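Local coordinates for cleavage and polyadenylation specificity factor 100 KD subunit (Methanosarcina mazei, PDB 2XR1), which probably terminates transcription across the genome by zinc-dependent cleavage of nascent RNA where it leaves RNA polymerase, then degrading the released transcript, at residues D8-L13 with P35-Y40; A418-R423 with W452-I457. One frame throughout, in Å; residues are numbered along the deposited sequence.

Interaction 1: residues D8-L13 with P35-Y40; sequences DVLLDL and PQLVLY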
ATOM      1  N   ASP B   8      14.511 -28.079 -17.344  1.00 94.97           N
ATOM      2  CA  ASP B   8      13.620 -29.193 -17.695  1.00 99.73           C
ATOM      3  C   ASP B   8      12.385 -28.784 -18.488  1.00 93.50           C
ATOM      4  O   ASP B   8      11.797 -29.619 -19.176  1.00 96.25           O
ATOM      5  CB  ASP B   8      13.174 -29.950 -16.431  1.00111.64           C
ATOM      6  N   VAL B   9      11.975 -27.523 -18.372  1.00 86.60           N
ATOM      7  CA  VAL B   9      10.858 -27.008 -19.173  1.00 81.43           C
ATOM      8  C   VAL B   9      11.361 -26.552 -20.533  1.00 73.22           C
ATOM      9  O   VAL B   9      10.602 -26.556 -21.494  1.00 71.03           O
ATOM     10  CB  VAL B   9      10.099 -25.848 -18.481  1.00 79.52           C
ATOM     11  CG1 VAL B   9       9.858 -26.180 -17.022  1.00 87.12           C
ATOM     12  CG2 VAL B   9      10.850 -24.545 -18.627  1.00 71.56           C
ATOM     13  N   LEU B  10      12.635 -26.151 -20.589  1.00 69.68           N
ATOM     14  CA  LEU B  10      13.309 -25.820 -21.843  1.00 63.52           C
ATOM     15  C   LEU B  10      13.608 -27.081 -22.664  1.00 66.25           C
ATOM     16  O   LEU B  10      13.561 -27.029 -23.895  1.00 62.40           O
ATOM     17  CB  LEU B  10      14.603 -25.026 -21.600  1.00 60.94           C
ATOM     18  CG  LEU B  10      14.476 -23.552 -21.159  1.00 56.99           C
ATOM     19  CD1 LEU B  10      15.871 -22.992 -20.807  1.00 56.23           C
ATOM     20  CD2 LEU B  10      13.754 -22.648 -22.177  1.00 48.42           C
ATOM     21  N   LEU B  11      13.924 -28.199 -22.006  1.00 73.57           N
ATOM     22  CA  LEU B  11      14.051 -29.479 -22.712  1.00 77.93           C
ATOM     23  C   LEU B  11      12.714 -29.919 -23.307  1.00 78.91           C
ATOM     24  O   LEU B  11      12.634 -30.287 -24.474  1.00 76.88           O
ATOM     25  CB  LEU B  11      14.577 -30.599 -21.800  1.00 88.27           C
ATOM     26  CG  LEU B  11      16.050 -31.010 -21.930  1.00 91.13           C
ATOM     27  CD1 LEU B  11      16.952 -29.944 -21.312  1.00 89.35           C
ATOM     28  CD2 LEU B  11      16.278 -32.354 -21.242  1.00103.49           C
ATOM     29  N   ASP B  12      11.665 -29.875 -22.501  1.00 83.13           N
ATOM     30  CA  ASP B  12      10.327 -30.194 -22.977  1.00 85.72           C
ATOM     31  C   ASP B  12       9.969 -29.322 -24.187  1.00 77.50           C
ATOM     32  O   ASP B  12       9.344 -29.784 -25.136  1.00 78.55           O
ATOM     33  CB  ASP B  12       9.308 -29.999 -21.842  1.00 91.59           C
ATOM     34  CG  ASP B  12       7.959 -30.644 -22.141  1.00 99.06           C
ATOM     35  OD1 ASP B  12       7.285 -30.194 -23.095  1.00 96.70           O
ATOM     36  OD2 ASP B  12       7.567 -31.587 -21.409  1.00110.57           O
ATOM     37  N   LEU B  13      10.379 -28.060 -24.159  1.00 70.65           N
ATOM     38  CA  LEU B  13      10.114 -27.168 -25.273  1.00 64.50           C
ATOM     39  C   LEU B  13      10.985 -27.525 -26.465  1.00 61.65           C
ATOM     40  O   LEU B  13      10.513 -27.487 -27.616  1.00 60.37           O
ATOM     41  CB  LEU B  13      10.303 -25.702 -24.884  1.00 59.65           C
ATOM     42  CG  LEU B  13       9.196 -25.061 -24.021  1.00 61.60           C
ATOM     43  CD1 LEU B  13       9.646 -23.677 -23.537  1.00 56.27           C
ATOM     44  CD2 LEU B  13       7.880 -24.968 -24.776  1.00 62.75           C
ATOM     45  N   PRO B  35      11.303 -11.521 -22.598  1.00 52.36           N
ATOM     46  CA  PRO B  35       9.966 -11.972 -22.915  1.00 53.55           C
ATOM     47  C   PRO B  35       9.901 -13.152 -23.885  1.00 51.87           C
ATOM     48  O   PRO B  35       8.916 -13.850 -23.859  1.00 52.93           O
ATOM     49  CB  PRO B  35       9.340 -10.743 -23.531  1.00 58.69           C
ATOM     50  CG  PRO B  35      10.064  -9.654 -22.949  1.00 60.81           C
ATOM     51  CD  PRO B  35      11.460 -10.101 -22.921  1.00 56.94           C
ATOM     52  N   GLN B  36      10.944 -13.387 -24.688  1.00 50.60           N
ATOM     53  CA  GLN B  36      10.881 -14.313 -25.821  1.00 49.78           C
ATOM     54  C   GLN B  36      11.399 -15.718 -25.538  1.00 46.08           C
ATOM     55  O   GLN B  36      12.324 -15.918 -24.764  1.00 44.68           O
ATOM     56  CB  GLN B  36      11.728 -13.780 -26.989  1.00 51.49           C
ATOM     57  CG  GLN B  36      11.333 -12.448 -27.531  1.00 58.92           C
ATOM     58  CD  GLN B  36      12.107 -12.092 -28.769  1.00 63.16           C
ATOM     59  OE1 GLN B  36      11.541 -11.961 -29.844  1.00 69.70           O
ATOM     60  NE2 GLN B  36      13.409 -11.936 -28.625  1.00 62.80           N
ATOM     61  N   LEU B  37      10.838 -16.685 -26.243  1.00 46.09           N
ATOM     62  CA  LEU B  37      11.444 -18.001 -26.367  1.00 43.65           C
ATOM     63  C   LEU B  37      12.320 -17.899 -27.570  1.00 42.53           C
ATOM     64  O   LEU B  37      11.857 -17.445 -28.610  1.00 43.60           O
ATOM     65  CB  LEU B  37      10.379 -19.042 -26.614  1.00 44.94           C
ATOM     66  CG  LEU B  37      10.909 -20.458 -26.791  1.00 45.34           C
ATOM     67  CD1 LEU B  37      11.850 -20.837 -25.659  1.00 44.60           C
ATOM     68  CD2 LEU B  37       9.720 -21.437 -26.911  1.00 48.68           C
ATOM     69  N   VAL B  38      13.583 -18.284 -27.443  1.00 41.28           N
ATOM     70  CA  VAL B  38      14.536 -18.115 -28.522  1.00 41.76           C
ATOM     71  C   VAL B  38      15.109 -19.451 -28.934  1.00 40.92           C
ATOM     72  O   VAL B  38      15.617 -20.165 -28.091  1.00 41.13           O
ATOM     73  CB  VAL B  38      15.664 -17.209 -28.108  1.00 43.40           C
ATOM     74  CG1 VAL B  38      16.800 -17.306 -29.092  1.00 45.51           C
ATOM     75  CG2 VAL B  38      15.168 -15.786 -28.056  1.00 45.63           C
ATOM     76  N   LEU B  39      15.025 -19.770 -30.231  1.00 41.40           N
ATOM     77  CA  LEU B  39      15.639 -20.970 -30.834  1.00 40.81           C
ATOM     78  C   LEU B  39      16.977 -20.610 -31.449  1.00 41.82           C
ATOM     79  O   LEU B  39      17.042 -19.782 -32.340  1.00 42.51           O
ATOM     80  CB  LEU B  39      14.766 -21.558 -31.965  1.00 40.69           C
ATOM     81  CG  LEU B  39      13.269 -21.638 -31.716  1.00 42.46           C
ATOM     82  CD1 LEU B  39      12.589 -22.361 -32.871  1.00 43.52           C
ATOM     83  CD2 LEU B  39      13.034 -22.318 -30.402  1.00 43.19           C
ATOM     84  N   TYR B  40      18.027 -21.286 -31.024  1.00 42.65           N
ATOM     85  CA  TYR B  40      19.306 -21.170 -31.689  1.00 45.47           C
ATOM     86  C   TYR B  40      19.451 -22.199 -32.812  1.00 45.39           C
ATOM     87  O   TYR B  40      18.982 -23.318 -32.681  1.00 44.69           O
ATOM     88  CB  TYR B  40      20.420 -21.307 -30.658  1.00 48.29           C
ATOM     89  CG  TYR B  40      20.528 -20.048 -29.821  1.00 51.77           C
ATOM     90  CD1 TYR B  40      21.165 -18.910 -30.323  1.00 55.22           C
ATOM     91  CD2 TYR B  40      19.942 -19.976 -28.551  1.00 52.85           C
ATOM     92  CE1 TYR B  40      21.247 -17.757 -29.586  1.00 58.66           C
ATOM     93  CE2 TYR B  40      20.005 -18.816 -27.796  1.00 54.88           C
ATOM     94  CZ  TYR B  40      20.661 -17.702 -28.313  1.00 58.66           C
ATOM     95  OH  TYR B  40      20.738 -16.531 -27.553  1.00 61.92           O
TER
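L37 reaches out from strand 36-41 toward helix 7-18 and meets L10 and L13, which lie three residues apart along the same helix. Followed outward, its CB still stands 5.6 Å from L13 CD1. At CG the chain has turned anti to the backbone N (chi1 179°), which carries the isobutyl fork on toward the helix. There the branches divide: CD2 meets L13 CD1 at 4.1 Å, while CD1 lies 4.2 Å from that same L13 methyl and, at a looser 4.4 Å, from L10 CD2. L13 CD1 is therefore almost equidistant from both prongs of the fork. L13 arrives with CG anti to its carbonyl carbon (chi1 -75°), its chain running aslant to that of L37. The two elements stay well separated, with 9.2 Å between the CA atoms of L10 and L37, and methyl groups span the distance. This is the first helix of a type II KH domain packing on the central strand of its three-stranded sheet; F32 and L61 extend the same apolar layer. With no hydrogen bond across it and 99 Å² buried, the contact rests on burial of branched methyls, whose chemistry imposes little directionality.

Interaction 2: residues A418-R423 with W452-I457; sequences AFAVGR and WEATAI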
ATOM      1  N   ALA B 418      11.267  25.146 -24.743  1.00 37.61           N
ATOM      2  CA  ALA B 418      10.824  23.879 -25.295  1.00 36.49           C
ATOM      3  C   ALA B 418      11.555  22.759 -24.600  1.00 36.53           C
ATOM      4  O   ALA B 418      12.582  22.955 -23.997  1.00 37.67           O
ATOM      5  CB  ALA B 418      11.144  23.841 -26.767  1.00 36.10           C
ATOM      6  N   PHE B 419      11.026  21.564 -24.719  1.00 36.08           N
ATOM      7  CA  PHE B 419      11.744  20.365 -24.326  1.00 36.00           C
ATOM      8  C   PHE B 419      12.527  19.848 -25.490  1.00 35.39           C
ATOM      9  O   PHE B 419      12.198  20.159 -26.631  1.00 34.61           O
ATOM     10  CB  PHE B 419      10.746  19.327 -23.801  1.00 35.33           C
ATOM     11  CG  PHE B 419      10.093  19.761 -22.532  1.00 36.75           C
ATOM     12  CD1 PHE B 419      10.752  19.616 -21.323  1.00 39.53           C
ATOM     13  CD2 PHE B 419       8.860  20.393 -22.558  1.00 37.76           C
ATOM     14  CE1 PHE B 419      10.156  20.064 -20.125  1.00 40.89           C
ATOM     15  CE2 PHE B 419       8.262  20.831 -21.392  1.00 38.82           C
ATOM     16  CZ  PHE B 419       8.907  20.660 -20.173  1.00 39.85           C
ATOM     17  N   ALA B 420      13.587  19.096 -25.204  1.00 35.94           N
ATOM     18  CA  ALA B 420      14.357  18.471 -26.266  1.00 36.80           C
ATOM     19  C   ALA B 420      13.442  17.699 -27.191  1.00 36.72           C
ATOM     20  O   ALA B 420      13.558  17.823 -28.419  1.00 37.43           O
ATOM     21  CB  ALA B 420      15.391  17.564 -25.716  1.00 37.76           C
ATOM     22  N   VAL B 421      12.522  16.916 -26.622  1.00 35.97           N
ATOM     23  CA  VAL B 421      11.541  16.206 -27.427  1.00 35.23           C
ATOM     24  C   VAL B 421      10.154  16.534 -26.951  1.00 35.62           C
ATOM     25  O   VAL B 421       9.885  16.519 -25.758  1.00 36.13           O
ATOM     26  CB  VAL B 421      11.718  14.673 -27.344  1.00 35.19           C
ATOM     27  CG1 VAL B 421      11.659  14.181 -25.916  1.00 34.45           C
ATOM     28  CG2 VAL B 421      10.661  13.988 -28.125  1.00 33.56           C
ATOM     29  N   GLY B 422       9.250  16.783 -27.890  1.00 36.17           N
ATOM     30  CA  GLY B 422       7.908  17.199 -27.562  1.00 35.75           C
ATOM     31  C   GLY B 422       7.610  18.527 -28.241  1.00 36.53           C
ATOM     32  O   GLY B 422       7.297  18.576 -29.461  1.00 38.35           O
ATOM     33  N   ARG B 423       7.738  19.618 -27.506  1.00 35.58           N
ATOM     34  CA  ARG B 423       7.175  20.880 -28.004  1.00 35.37           C
ATOM     35  C   ARG B 423       8.044  21.475 -29.102  1.00 36.01           C
ATOM     36  O   ARG B 423       7.561  22.168 -29.982  1.00 36.69           O
ATOM     37  CB  ARG B 423       7.028  21.877 -26.862  1.00 35.92           C
ATOM     38  CG  ARG B 423       6.162  21.387 -25.742  1.00 33.97           C
ATOM     39  CD  ARG B 423       6.316  22.213 -24.558  1.00 34.65           C
ATOM     40  NE  ARG B 423       5.378  21.745 -23.548  1.00 35.49           N
ATOM     41  CZ  ARG B 423       5.018  22.413 -22.468  1.00 34.54           C
ATOM     42  NH1 ARG B 423       5.527  23.609 -22.228  1.00 37.10           N
ATOM     43  NH2 ARG B 423       4.146  21.869 -21.636  1.00 34.01           N
ATOM     44  N   TRP B 452      18.119  19.263 -31.347  1.00 42.43           N
ATOM     45  CA  TRP B 452      18.541  18.769 -32.646  1.00 43.15           C
ATOM     46  C   TRP B 452      18.878  17.269 -32.656  1.00 42.93           C
ATOM     47  O   TRP B 452      18.446  16.525 -33.528  1.00 42.88           O
ATOM     48  CB  TRP B 452      19.758  19.554 -33.095  1.00 45.69           C
ATOM     49  CG  TRP B 452      20.244  19.167 -34.437  1.00 48.32           C
ATOM     50  CD1 TRP B 452      21.436  18.633 -34.739  1.00 50.38           C
ATOM     51  CD2 TRP B 452      19.509  19.263 -35.661  1.00 50.44           C
ATOM     52  NE1 TRP B 452      21.520  18.410 -36.082  1.00 53.35           N
ATOM     53  CE2 TRP B 452      20.341  18.774 -36.675  1.00 52.57           C
ATOM     54  CE3 TRP B 452      18.214  19.709 -35.990  1.00 49.88           C
ATOM     55  CZ2 TRP B 452      19.947  18.727 -38.021  1.00 54.59           C
ATOM     56  CZ3 TRP B 452      17.811  19.660 -37.319  1.00 51.10           C
ATOM     57  CH2 TRP B 452      18.685  19.169 -38.324  1.00 54.39           C
ATOM     58  N   GLU B 453      19.681  16.828 -31.703  1.00 43.22           N
ATOM     59  CA  GLU B 453      19.946  15.406 -31.523  1.00 42.79           C
ATOM     60  C   GLU B 453      18.654  14.613 -31.277  1.00 40.88           C
ATOM     61  O   GLU B 453      18.497  13.487 -31.792  1.00 40.48           O
ATOM     62  CB  GLU B 453      20.933  15.222 -30.376  1.00 43.99           C
ATOM     63  CG  GLU B 453      21.323  13.781 -30.040  1.00 45.34           C
ATOM     64  CD  GLU B 453      21.826  12.985 -31.214  1.00 46.68           C
ATOM     65  OE1 GLU B 453      22.752  13.470 -31.947  1.00 49.56           O
ATOM     66  OE2 GLU B 453      21.291  11.868 -31.381  1.00 43.46           O
ATOM     67  N   ALA B 454      17.711  15.198 -30.530  1.00 39.63           N
ATOM     68  CA  ALA B 454      16.396  14.554 -30.305  1.00 38.06           C
ATOM     69  C   ALA B 454      15.637  14.405 -31.610  1.00 37.86           C
ATOM     70  O   ALA B 454      14.917  13.434 -31.819  1.00 37.25           O
ATOM     71  CB  ALA B 454      15.588  15.320 -29.336  1.00 36.94           C
ATOM     72  N   THR B 455      15.824  15.365 -32.499  1.00 38.63           N
ATOM     73  CA  THR B 455      15.139  15.367 -33.773  1.00 38.41           C
ATOM     74  C   THR B 455      15.755  14.344 -34.673  1.00 39.16           C
ATOM     75  O   THR B 455      15.047  13.645 -35.362  1.00 40.08           O
ATOM     76  CB  THR B 455      15.212  16.771 -34.431  1.00 39.22           C
ATOM     77  OG1 THR B 455      14.621  17.748 -33.540  1.00 38.63           O
ATOM     78  CG2 THR B 455      14.479  16.763 -35.752  1.00 38.57           C
ATOM     79  N   ALA B 456      17.080  14.269 -34.698  1.00 40.05           N
ATOM     80  CA  ALA B 456      17.779  13.204 -35.429  1.00 40.37           C
ATOM     81  C   ALA B 456      17.153  11.834 -35.138  1.00 38.83           C
ATOM     82  O   ALA B 456      16.859  11.088 -36.048  1.00 39.16           O
ATOM     83  CB  ALA B 456      19.265  13.204 -35.077  1.00 41.35           C
ATOM     84  N   ILE B 457      16.880  11.551 -33.870  1.00 37.65           N
ATOM     85  CA  ILE B 457      16.332  10.255 -33.479  1.00 36.46           C
ATOM     86  C   ILE B 457      15.018   9.953 -34.164  1.00 35.79           C
ATOM     87  O   ILE B 457      14.758   8.800 -34.460  1.00 35.41           O
ATOM     88  CB  ILE B 457      16.199  10.139 -31.949  1.00 35.68           C
ATOM     89  CG1 ILE B 457      17.600  10.047 -31.339  1.00 36.62           C
ATOM     90  CG2 ILE B 457      15.390   8.907 -31.584  1.00 34.56           C
ATOM     91  CD1 ILE B 457      17.770  10.696 -30.026  1.00 34.50           C
TER
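The carbonyl oxygen of A420 is gripped by two side-chain donors, S424 OG and Q425 NE2, both from the helix that follows its loop, while the methyl of A454 lies against it with CB 3.4 Å from O. That last approach is van der Waals packing, not a bond. The A454 methyl points from helix 451-460 toward the loop and also lies 4.3 Å from A420 CB and 4.4 Å from V421 CB, so one small group touches two successive residues. Q425 uses both ends of its amide: OE1 accepts from the backbone N of G422, the N-cap, which is the N3-to-N-cap half of a capping box; the reciprocal bond cannot form because G422 has no side chain. G422 has phi 123° and psi -98°, a conformation in which a CB would press on the carbonyl oxygen of V421. In the beta-CASP domain, this loop leaves strand 414-417 of the parallel sheet and helix 451-460 follows strand 445-448, so the contact joins two connections at the carboxyl ends of strands. The backbone of V421 faces the nuclease centre: its O accepts a hydrogen bond from NE2 of H247, a zinc ligand, making V421 a second-shell residue. Its side chain comes within about 4 Å of that of H247 and about 8 Å of a zinc ion.

How the interactions relate
Both contacts are buried and similar in area, 99 Å² for interaction 1 and 92 Å² for interaction 2, and neither has a hydrogen bond between its segments. They hold no element in common: their centres are 40 Å apart and their nearest atoms about 21 Å. Interaction 1 lies about 30 Å from the chain centre, in the core of a peripheral KH domain away from the zinc site, and joins helix to strand through long leucine branches. Interaction 2 lies about 12 Å from that centre, where a loop meets a helix through short alanine and valine groups; polar side chains fix that loop next to the metal site, whereas interaction 1 is apolar on both sides.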